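PDB 3G9K: capsule biosynthesis protein capD from Bacillus anthracis, which cleaves the poly-gamma-D-glutamate capsule and joins it by an amide bond to meso-diaminopimelic acid of the peptidoglycan, also releasing shortened capsule. Local coordinates for residues Glu59-Gly64 / Asp139-Arg144; Leu72-Asp77 / Asp232-Pro237; Thr80-Arg85 / Glu109-Asn114. All blocks are in the same frame, centred on the assembly; numbering follows the deposited sequence.

Interaction 1 of 3, residues Glu59-Gly64 / Asp139-Arg144; sequences ELHASG and DSLTMR
H61 points its imidazole at the start of helix 139-152, between R144 and L141. The contact lies within the gamma-glutamyltransferase fold of the Ntn-hydrolase clan and joins the loop that follows helix 44-58 to this helix; the four residues that meet are all buried. In H61, CB already points at the helix, and chi1 of 49° sets CG between the backbone N and the carbonyl carbon. CG lies 4.0 Å from R144 CG. ND1 comes within 3.5 Å of L141 CD1, an oblique approach. CD2 meets the arginine stem, 3.7 Å from R144 CG and 3.9 Å from R144 CD, and NE2 at the far end is 4.1 Å from R144 CG. The stem thus lies over one face as a CH-pi contact, R144 CG being 26° off the normal through the H61 centroid. E59 O lies beyond the opposite face, offset toward the rim. With bends at chi2 and chi3 the R144 guanidinium turns away, its plane 74° from the ring's, and meets F23 of the partner chain, the second polypeptide chain of the enzyme, in a cation-pi contact. H61 and A62 also make backbone hydrogen bonds with that chain, and its F24 packs on H61. L60 adds an apolar touch, its CD2 lying 4.2 Å from L141 CD2. H61 ND1 is buried here against a methyl, L141 CD1, and has no polar partner in the model.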
loop_
_atom_site.group_PDB
_atom_site.type_symbol
_atom_site.label_atom_id
_atom_site.label_comp_id
_atom_site.label_asym_id
_atom_site.label_seq_id
_atom_site.Cartn_x
_atom_site.Cartn_y
_atom_site.Cartn_z
ATOM N N GLU A 59 2.137 10.940 7.342
ATOM C CA GLU A 59 1.368 9.744 7.630
ATOM C C GLU A 59 2.306 8.678 8.215
ATOM O O GLU A 59 2.289 7.533 7.812
ATOM C CB GLU A 59 0.688 9.219 6.373
ATOM C CG GLU A 59 -0.433 8.310 6.724
ATOM C CD GLU A 59 -1.020 7.602 5.517
ATOM O OE1 GLU A 59 -0.237 7.127 4.666
ATOM O OE2 GLU A 59 -2.261 7.532 5.438
ATOM N N LEU A 60 3.116 9.125 9.162
ATOM C CA LEU A 60 4.292 8.420 9.683
ATOM C C LEU A 60 4.032 7.088 10.362
ATOM O O LEU A 60 4.929 6.217 10.410
ATOM C CB LEU A 60 5.035 9.370 10.626
ATOM C CG LEU A 60 4.269 9.783 11.891
ATOM C CD1 LEU A 60 4.888 8.987 13.100
ATOM C CD2 LEU A 60 4.294 11.281 12.146
ATOM N N HIS A 61 2.800 6.901 10.817
ATOM C CA HIS A 61 2.383 5.621 11.412
ATOM C C HIS A 61 2.355 4.532 10.396
ATOM O O HIS A 61 2.539 3.376 10.746
ATOM C CB HIS A 61 1.002 5.713 12.071
ATOM C CG HIS A 61 -0.064 6.333 11.220
ATOM N ND1 HIS A 61 -0.152 7.700 11.019
ATOM C CD2 HIS A 61 -1.068 5.781 10.514
ATOM C CE1 HIS A 61 -1.185 7.954 10.240
ATOM N NE2 HIS A 61 -1.771 6.809 9.937
ATOM N N ALA A 62 2.174 4.897 9.130
ATOM C CA ALA A 62 1.838 3.897 8.071
ATOM C C ALA A 62 2.945 3.524 7.106
ATOM O O ALA A 62 2.885 2.474 6.465
ATOM C CB ALA A 62 0.632 4.402 7.277
ATOM N N SER A 63 3.926 4.385 6.921
ATOM C CA SER A 63 5.026 4.109 6.021
ATOM C C SER A 63 6.145 5.085 6.361
ATOM O O SER A 63 5.928 6.040 7.122
ATOM C CB SER A 63 4.628 4.281 4.553
ATOM O OG SER A 63 4.490 5.671 4.170
ATOM N N GLY A 64 7.313 4.866 5.770
ATOM C CA GLY A 64 8.385 5.855 5.850
ATOM C C GLY A 64 9.779 5.319 5.622
ATOM O O GLY A 64 9.973 4.195 5.141
ATOM N N ASP A 139 -7.207 13.667 13.084
ATOM C CA ASP A 139 -7.833 12.737 14.016
ATOM C C ASP A 139 -7.272 11.323 13.936
ATOM O O ASP A 139 -7.214 10.629 14.945
ATOM C CB ASP A 139 -9.351 12.726 13.796
ATOM C CG ASP A 139 -9.992 14.074 14.124
ATOM O OD1 ASP A 139 -10.045 14.447 15.325
ATOM O OD2 ASP A 139 -10.428 14.774 13.173
ATOM N N SER A 140 -6.860 10.892 12.752
ATOM C CA SER A 140 -6.375 9.529 12.589
ATOM C C SER A 140 -4.964 9.292 13.188
ATOM O O SER A 140 -4.668 8.216 13.710
ATOM C CB SER A 140 -6.350 9.183 11.119
ATOM O OG SER A 140 -5.614 10.189 10.427
ATOM N N LEU A 141 -4.088 10.270 13.069
ATOM C CA LEU A 141 -2.767 10.153 13.690
ATOM C C LEU A 141 -2.905 10.195 15.226
ATOM O O LEU A 141 -2.273 9.403 15.922
ATOM C CB LEU A 141 -1.815 11.240 13.199
ATOM C CG LEU A 141 -0.418 11.240 13.848
ATOM C CD1 LEU A 141 0.272 9.902 13.695
ATOM C CD2 LEU A 141 0.456 12.358 13.304
ATOM N N THR A 142 -3.735 11.092 15.761
ATOM C CA THR A 142 -4.028 11.070 17.207
ATOM C C THR A 142 -4.493 9.695 17.672
ATOM O O THR A 142 -3.912 9.111 18.576
ATOM C CB THR A 142 -5.060 12.145 17.620
ATOM O OG1 THR A 142 -4.642 13.416 17.109
ATOM C CG2 THR A 142 -5.169 12.235 19.140
HETATM N N MSE A 143 -5.468 9.162 17.042
HETATM C CA MSE A 143 -6.009 7.864 17.445
HETATM C C MSE A 143 -4.999 6.714 17.286
HETATM O O MSE A 143 -4.948 5.808 18.117
HETATM C CB MSE A 143 -7.301 7.566 16.686
HETATM C CG MSE A 143 -7.835 6.169 16.926
HETATM SE SE MSE A 143 -7.210 4.945 15.572
HETATM C CE MSE A 143 -8.789 5.087 14.445
ATOM N N ARG A 144 -4.253 6.691 16.189
ATOM C CA ARG A 144 -3.164 5.757 16.031
ATOM C C ARG A 144 -2.152 5.806 17.173
ATOM O O ARG A 144 -1.720 4.752 17.662
ATOM C CB ARG A 144 -2.453 6.021 14.711
ATOM C CG ARG A 144 -3.181 5.382 13.542
ATOM C CD ARG A 144 -2.808 3.942 13.440
ATOM N NE ARG A 144 -3.897 3.150 12.902
ATOM C CZ ARG A 144 -4.884 2.612 13.616
ATOM N NH1 ARG A 144 -4.942 2.760 14.929
ATOM N NH2 ARG A 144 -5.830 1.916 13.001
#

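Interaction 2 of 3, residues Leu72-Asp77 / Asp232-Pro237; sequences LIISKD and DVYTAP
I74 and L72 reach from strand 68-74 toward strand 231-235, where Y234 meets both. The contact belongs to the beta core of the Ntn-hydrolase fold; the axes of the short strands 72-74 and 232-235 come within 8.4 Å of each other, with their directions at 145°. That spacing and the absence of backbone bonding between them fit strands packing through their side chains, as the facing layers of the alpha-beta-beta-alpha sandwich do. Strand 219-228, broken along its length, links the two sides by pairing with strand 79-83 near R221 and with strand 231-235 near V224 and G226.

The apolar contacts come first. I74 CD1 rests on the stem of Y234, 3.6 Å from Y234 CB and 3.8 Å from Y234 CG, and meets the ring obliquely. In Y234 a chi1 of -56° places the ring beside the backbone N, anti to the carbonyl carbon, while K225 and E79 pack against the tyrosine. L72 CD2 adds a longer contact, 4.4 Å from Y234 CB.

Next comes a meeting of side chain and backbone. L72 CG stands anti to its N (chi1 -170°), which sends CD2 over the backbone of strand 231-235, within 4.1 Å of T235 CA.

Polar groups look elsewhere. T235 OG1 hydrogen-bonds to T63 of the partner chain, and D232 OD1 forms a salt bridge with K225. Residues of both strands pair antiparallel with beta structure of that chain, so the sheet continues across the interface. The shortest approach between the two segments is L72 CD2 to Y234 O, 3.4 Å, a methyl against a carbonyl oxygen.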
loop_
_atom_site.group_PDB
_atom_site.type_symbol
_atom_site.label_atom_id
_atom_site.label_comp_id
_atom_site.label_asym_id
_atom_site.label_seq_id
_atom_site.Cartn_x
_atom_site.Cartn_y
_atom_site.Cartn_z
ATOM N N LEU A 72 4.725 -0.299 -8.792
ATOM C CA LEU A 72 4.403 -0.746 -10.130
ATOM C C LEU A 72 4.374 0.486 -10.999
ATOM O O LEU A 72 3.777 1.516 -10.610
ATOM C CB LEU A 72 3.045 -1.488 -10.101
ATOM C CG LEU A 72 2.538 -2.265 -11.302
ATOM C CD1 LEU A 72 3.490 -3.387 -11.629
ATOM C CD2 LEU A 72 1.092 -2.785 -11.018
ATOM N N ILE A 73 5.067 0.428 -12.141
ATOM C CA ILE A 73 5.132 1.550 -13.086
ATOM C C ILE A 73 4.740 0.994 -14.469
ATOM O O ILE A 73 5.470 0.162 -15.060
ATOM C CB ILE A 73 6.514 2.229 -13.167
ATOM C CG1 ILE A 73 7.048 2.682 -11.786
ATOM C CG2 ILE A 73 6.425 3.463 -14.057
ATOM C CD1 ILE A 73 8.548 3.053 -11.755
ATOM N N ILE A 74 3.599 1.456 -14.973
ATOM C CA ILE A 74 3.097 1.044 -16.290
ATOM C C ILE A 74 2.945 2.269 -17.193
ATOM O O ILE A 74 2.090 3.130 -16.970
ATOM C CB ILE A 74 1.742 0.270 -16.186
ATOM C CG1 ILE A 74 1.771 -0.829 -15.101
ATOM C CG2 ILE A 74 1.321 -0.305 -17.577
ATOM C CD1 ILE A 74 2.655 -2.070 -15.335
ATOM N N SER A 75 3.835 2.365 -18.186
ATOM C CA SER A 75 3.819 3.464 -19.144
ATOM C C SER A 75 3.262 2.908 -20.432
ATOM O O SER A 75 2.996 1.710 -20.524
ATOM C CB SER A 75 5.225 4.021 -19.377
ATOM O OG SER A 75 6.059 3.036 -19.957
ATOM N N LYS A 76 3.098 3.778 -21.419
ATOM C CA LYS A 76 2.712 3.348 -22.776
ATOM C C LYS A 76 3.591 2.232 -23.327
ATOM O O LYS A 76 3.104 1.367 -24.033
ATOM C CB LYS A 76 2.690 4.551 -23.743
ATOM C CG LYS A 76 1.291 5.096 -23.942
ATOM C CD LYS A 76 1.218 6.626 -24.086
ATOM C CE LYS A 76 -0.251 7.058 -23.963
ATOM N NZ LYS A 76 -0.490 8.539 -24.102
ATOM N N ASP A 77 4.874 2.235 -22.975
ATOM C CA ASP A 77 5.868 1.367 -23.618
ATOM C C ASP A 77 6.562 0.338 -22.706
ATOM O O ASP A 77 7.222 -0.588 -23.190
ATOM C CB ASP A 77 6.943 2.262 -24.248
ATOM C CG ASP A 77 6.371 3.233 -25.284
ATOM O OD1 ASP A 77 5.906 2.778 -26.360
ATOM O OD2 ASP A 77 6.394 4.455 -25.022
ATOM N N ASP A 232 -6.300 -6.286 -19.525
ATOM C CA ASP A 232 -4.967 -6.804 -19.179
ATOM C C ASP A 232 -4.684 -6.318 -17.755
ATOM O O ASP A 232 -4.961 -5.151 -17.436
ATOM C CB ASP A 232 -3.885 -6.273 -20.097
ATOM C CG ASP A 232 -4.061 -6.697 -21.528
ATOM O OD1 ASP A 232 -4.204 -7.904 -21.798
ATOM O OD2 ASP A 232 -4.018 -5.793 -22.372
ATOM N N VAL A 233 -4.146 -7.196 -16.916
ATOM C CA VAL A 233 -3.854 -6.884 -15.512
ATOM C C VAL A 233 -2.368 -7.060 -15.230
ATOM O O VAL A 233 -1.801 -8.116 -15.499
ATOM C CB VAL A 233 -4.698 -7.777 -14.551
ATOM C CG1 VAL A 233 -4.376 -7.480 -13.109
ATOM C CG2 VAL A 233 -6.199 -7.545 -14.800
ATOM N N TYR A 234 -1.764 -6.007 -14.683
ATOM C CA TYR A 234 -0.372 -6.001 -14.239
ATOM C C TYR A 234 -0.414 -5.896 -12.720
ATOM O O TYR A 234 -1.132 -5.034 -12.166
ATOM C CB TYR A 234 0.363 -4.802 -14.835
ATOM C CG TYR A 234 0.267 -4.792 -16.338
ATOM C CD1 TYR A 234 -0.758 -4.092 -16.989
ATOM C CD2 TYR A 234 1.167 -5.540 -17.111
ATOM C CE1 TYR A 234 -0.852 -4.102 -18.394
ATOM C CE2 TYR A 234 1.070 -5.570 -18.485
ATOM C CZ TYR A 234 0.059 -4.859 -19.121
ATOM O OH TYR A 234 -0.027 -4.915 -20.502
ATOM N N THR A 235 0.286 -6.799 -12.048
ATOM C CA THR A 235 0.263 -6.792 -10.593
ATOM C C THR A 235 1.617 -7.210 -9.982
ATOM O O THR A 235 2.590 -7.465 -10.691
ATOM C CB THR A 235 -0.979 -7.572 -10.058
ATOM O OG1 THR A 235 -1.136 -7.371 -8.623
ATOM C CG2 THR A 235 -0.905 -9.042 -10.416
ATOM N N ALA A 236 1.677 -7.235 -8.665
ATOM C CA ALA A 236 2.941 -7.322 -7.962
ATOM C C ALA A 236 3.377 -8.767 -7.868
ATOM O O ALA A 236 2.606 -9.609 -7.429
ATOM C CB ALA A 236 2.780 -6.707 -6.561
ATOM N N PRO A 237 4.619 -9.069 -8.294
ATOM C CA PRO A 237 5.086 -10.461 -8.253
ATOM C C PRO A 237 5.623 -10.908 -6.892
ATOM O O PRO A 237 5.820 -10.070 -5.993
ATOM C CB PRO A 237 6.219 -10.460 -9.276
ATOM C CG PRO A 237 6.813 -9.110 -9.140
ATOM C CD PRO A 237 5.646 -8.178 -8.862
#

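Interaction 3 of 3, residues Thr80-Arg85 / Glu109-Asn114; sequences TFIDYR and EYIHDN
Helix 104-115 passes over strand 79-83 closest where I82 CA and I111 CA stand 7.5 Å apart, a helix packed on the sheet of the Ntn-hydrolase fold. The I82 and I111 side chains lie alongside each other, running opposite ways, with I82 CG1 4.0 Å from I111 CG1. In I82, CG1 is anti to the carbonyl carbon (chi1 -44°) and CG2 is anti to the backbone N; I111 CG1 sits between these branches, about equally far from I82 CG1 and I82 CG2. I82 CG2 also touches Y110 CD1 obliquely at 4.3 Å. Further along, I111 CD1 reaches Y84 CE2 at 3.8 Å, the two side chains crossing at about a right angle. I111 also packs on V45 and I49 of helix 44-58. The Y110 ring has N114 ND2 over its centre, 3.2 Å above the plane, and the same amide nitrogen gives a 2.8 Å hydrogen bond to Y110 O. Just beyond the strand, R85 N bonds D83 OD1 in an Asx turn, while D83 makes salt bridges with R221 and with R55 of the partner chain. Y84 OH hydrogen-bonds to N18 of that chain, and R85 NH2 to S56 there. The contact between strand and helix is thus wholly apolar: the isoleucines, with the rings of Y84 and Y110, join them by packing, and D83, Y84 and R85 find polar partners on the partner chain.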
loop_
_atom_site.group_PDB
_atom_site.type_symbol
_atom_site.label_atom_id
_atom_site.label_comp_id
_atom_site.label_asym_id
_atom_site.label_seq_id
_atom_site.Cartn_x
_atom_site.Cartn_y
_atom_site.Cartn_z
ATOM N N THR A 80 7.151 -2.181 -15.222
ATOM C CA THR A 80 8.228 -2.432 -14.261
ATOM C C THR A 80 7.656 -2.556 -12.861
ATOM O O THR A 80 6.708 -1.846 -12.508
ATOM C CB THR A 80 9.238 -1.261 -14.193
ATOM O OG1 THR A 80 9.602 -0.811 -15.511
ATOM C CG2 THR A 80 10.495 -1.697 -13.444
ATOM N N PHE A 81 8.244 -3.433 -12.073
ATOM C CA PHE A 81 7.949 -3.512 -10.654
ATOM C C PHE A 81 9.250 -3.331 -9.857
ATOM O O PHE A 81 10.199 -4.066 -10.061
ATOM C CB PHE A 81 7.300 -4.845 -10.253
ATOM C CG PHE A 81 6.885 -4.861 -8.817
ATOM C CD1 PHE A 81 5.692 -4.277 -8.434
ATOM C CD2 PHE A 81 7.714 -5.363 -7.845
ATOM C CE1 PHE A 81 5.321 -4.228 -7.094
ATOM C CE2 PHE A 81 7.336 -5.313 -6.504
ATOM C CZ PHE A 81 6.126 -4.753 -6.150
ATOM N N ILE A 82 9.322 -2.319 -8.994
ATOM C CA ILE A 82 10.496 -2.184 -8.140
ATOM C C ILE A 82 10.185 -2.653 -6.693
ATOM O O ILE A 82 9.288 -2.131 -6.029
ATOM C CB ILE A 82 11.042 -0.765 -8.126
ATOM C CG1 ILE A 82 11.091 -0.189 -9.539
ATOM C CG2 ILE A 82 12.405 -0.757 -7.425
ATOM C CD1 ILE A 82 11.772 -1.103 -10.514
ATOM N N ASP A 83 10.927 -3.659 -6.253
ATOM C CA ASP A 83 10.810 -4.255 -4.942
ATOM C C ASP A 83 11.847 -3.630 -3.993
ATOM O O ASP A 83 13.044 -3.933 -4.080
ATOM C CB ASP A 83 11.034 -5.775 -5.059
ATOM C CG ASP A 83 10.883 -6.505 -3.710
ATOM O OD1 ASP A 83 10.945 -5.856 -2.640
ATOM O OD2 ASP A 83 10.642 -7.728 -3.703
ATOM N N TYR A 84 11.388 -2.777 -3.074
ATOM C CA TYR A 84 12.256 -2.206 -2.038
ATOM C C TYR A 84 11.759 -2.586 -0.619
ATOM O O TYR A 84 11.823 -1.821 0.340
ATOM C CB TYR A 84 12.431 -0.687 -2.237
ATOM C CG TYR A 84 11.113 0.062 -2.499
ATOM C CD1 TYR A 84 10.441 0.706 -1.485
ATOM C CD2 TYR A 84 10.562 0.102 -3.762
ATOM C CE1 TYR A 84 9.256 1.354 -1.726
ATOM C CE2 TYR A 84 9.382 0.729 -4.005
ATOM C CZ TYR A 84 8.735 1.385 -2.986
ATOM O OH TYR A 84 7.533 2.008 -3.255
ATOM N N ARG A 85 11.335 -3.834 -0.506
ATOM C CA ARG A 85 10.951 -4.400 0.727
ATOM C C ARG A 85 12.213 -4.622 1.557
ATOM O O ARG A 85 13.291 -4.885 0.995
ATOM C CB ARG A 85 10.235 -5.714 0.433
ATOM C CG ARG A 85 9.573 -6.328 1.605
ATOM C CD ARG A 85 8.468 -7.297 1.151
ATOM N NE ARG A 85 7.936 -8.046 2.285
ATOM C CZ ARG A 85 7.135 -7.530 3.212
ATOM N NH1 ARG A 85 6.760 -6.252 3.175
ATOM N NH2 ARG A 85 6.696 -8.310 4.190
ATOM N N GLU A 109 15.790 6.107 -4.496
ATOM C CA GLU A 109 16.952 6.517 -5.275
ATOM C C GLU A 109 17.096 5.717 -6.565
ATOM O O GLU A 109 17.411 6.298 -7.607
ATOM C CB GLU A 109 18.248 6.421 -4.487
ATOM C CG GLU A 109 19.475 6.874 -5.310
ATOM C CD GLU A 109 20.658 7.114 -4.426
ATOM O OE1 GLU A 109 20.652 8.122 -3.694
ATOM O OE2 GLU A 109 21.559 6.275 -4.443
ATOM N N TYR A 110 16.906 4.404 -6.492
ATOM C CA TYR A 110 16.919 3.522 -7.663
ATOM C C TYR A 110 15.853 3.890 -8.704
ATOM O O TYR A 110 16.105 3.936 -9.908
ATOM C CB TYR A 110 16.715 2.063 -7.259
ATOM C CG TYR A 110 16.834 1.114 -8.436
ATOM C CD1 TYR A 110 15.789 0.971 -9.353
ATOM C CD2 TYR A 110 18.020 0.393 -8.663
ATOM C CE1 TYR A 110 15.918 0.152 -10.448
ATOM C CE2 TYR A 110 18.149 -0.446 -9.766
ATOM C CZ TYR A 110 17.102 -0.551 -10.640
ATOM O OH TYR A 110 17.224 -1.370 -11.739
ATOM N N ILE A 111 14.647 4.131 -8.212
ATOM C CA ILE A 111 13.531 4.587 -9.030
ATOM C C ILE A 111 13.865 5.901 -9.683
ATOM O O ILE A 111 13.681 6.075 -10.866
ATOM C CB ILE A 111 12.242 4.724 -8.166
ATOM C CG1 ILE A 111 11.777 3.301 -7.796
ATOM C CG2 ILE A 111 11.132 5.559 -8.918
ATOM C CD1 ILE A 111 10.697 3.170 -6.634
ATOM N N HIS A 112 14.345 6.866 -8.896
ATOM C CA HIS A 112 14.742 8.115 -9.489
ATOM C C HIS A 112 15.785 7.967 -10.615
ATOM O O HIS A 112 15.622 8.548 -11.695
ATOM C CB HIS A 112 15.328 9.052 -8.434
ATOM C CG HIS A 112 15.978 10.251 -9.038
ATOM N ND1 HIS A 112 17.292 10.245 -9.462
ATOM C CD2 HIS A 112 15.468 11.455 -9.385
ATOM C CE1 HIS A 112 17.567 11.413 -10.020
ATOM N NE2 HIS A 112 16.474 12.155 -10.007
ATOM N N ASP A 113 16.857 7.232 -10.340
ATOM C CA ASP A 113 17.993 7.167 -11.261
ATOM C C ASP A 113 17.656 6.414 -12.538
ATOM O O ASP A 113 18.292 6.620 -13.584
ATOM C CB ASP A 113 19.167 6.482 -10.596
ATOM C CG ASP A 113 19.790 7.330 -9.511
ATOM O OD1 ASP A 113 19.373 8.495 -9.280
ATOM O OD2 ASP A 113 20.701 6.816 -8.861
ATOM N N ASN A 114 16.665 5.538 -12.474
ATOM C CA ASN A 114 16.371 4.699 -13.616
ATOM C C ASN A 114 15.069 5.049 -14.326
ATOM O O ASN A 114 14.913 4.724 -15.522
ATOM C CB ASN A 114 16.401 3.231 -13.213
ATOM C CG ASN A 114 17.790 2.774 -12.802
ATOM O OD1 ASN A 114 18.675 2.587 -13.653
ATOM N ND2 ASN A 114 18.010 2.631 -11.497
#

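How the interactions relate
All three contacts are buried and none joins its segments by hydrogen bonds. Interactions 2 and 3 share the beta core: strands 68-74 and 79-83 are neighbours in one sheet, with I73 N 2.8 Å from T80 O, and A236 and P237 pack on F81. Interaction 2 joins strand to strand, whereas interaction 3 sets a helix on the sheet with aliphatic and aromatic side chains. Interaction 1 lies on the opposite side of the chain's centre, about 25 Å between centres from interaction 3, and touches neither; it brings a loop to a helix with an imidazole and an arginine stem. The partner chain borders all three, extending strands in 2, with a cation-pi contact in 1 and a salt bridge in 3.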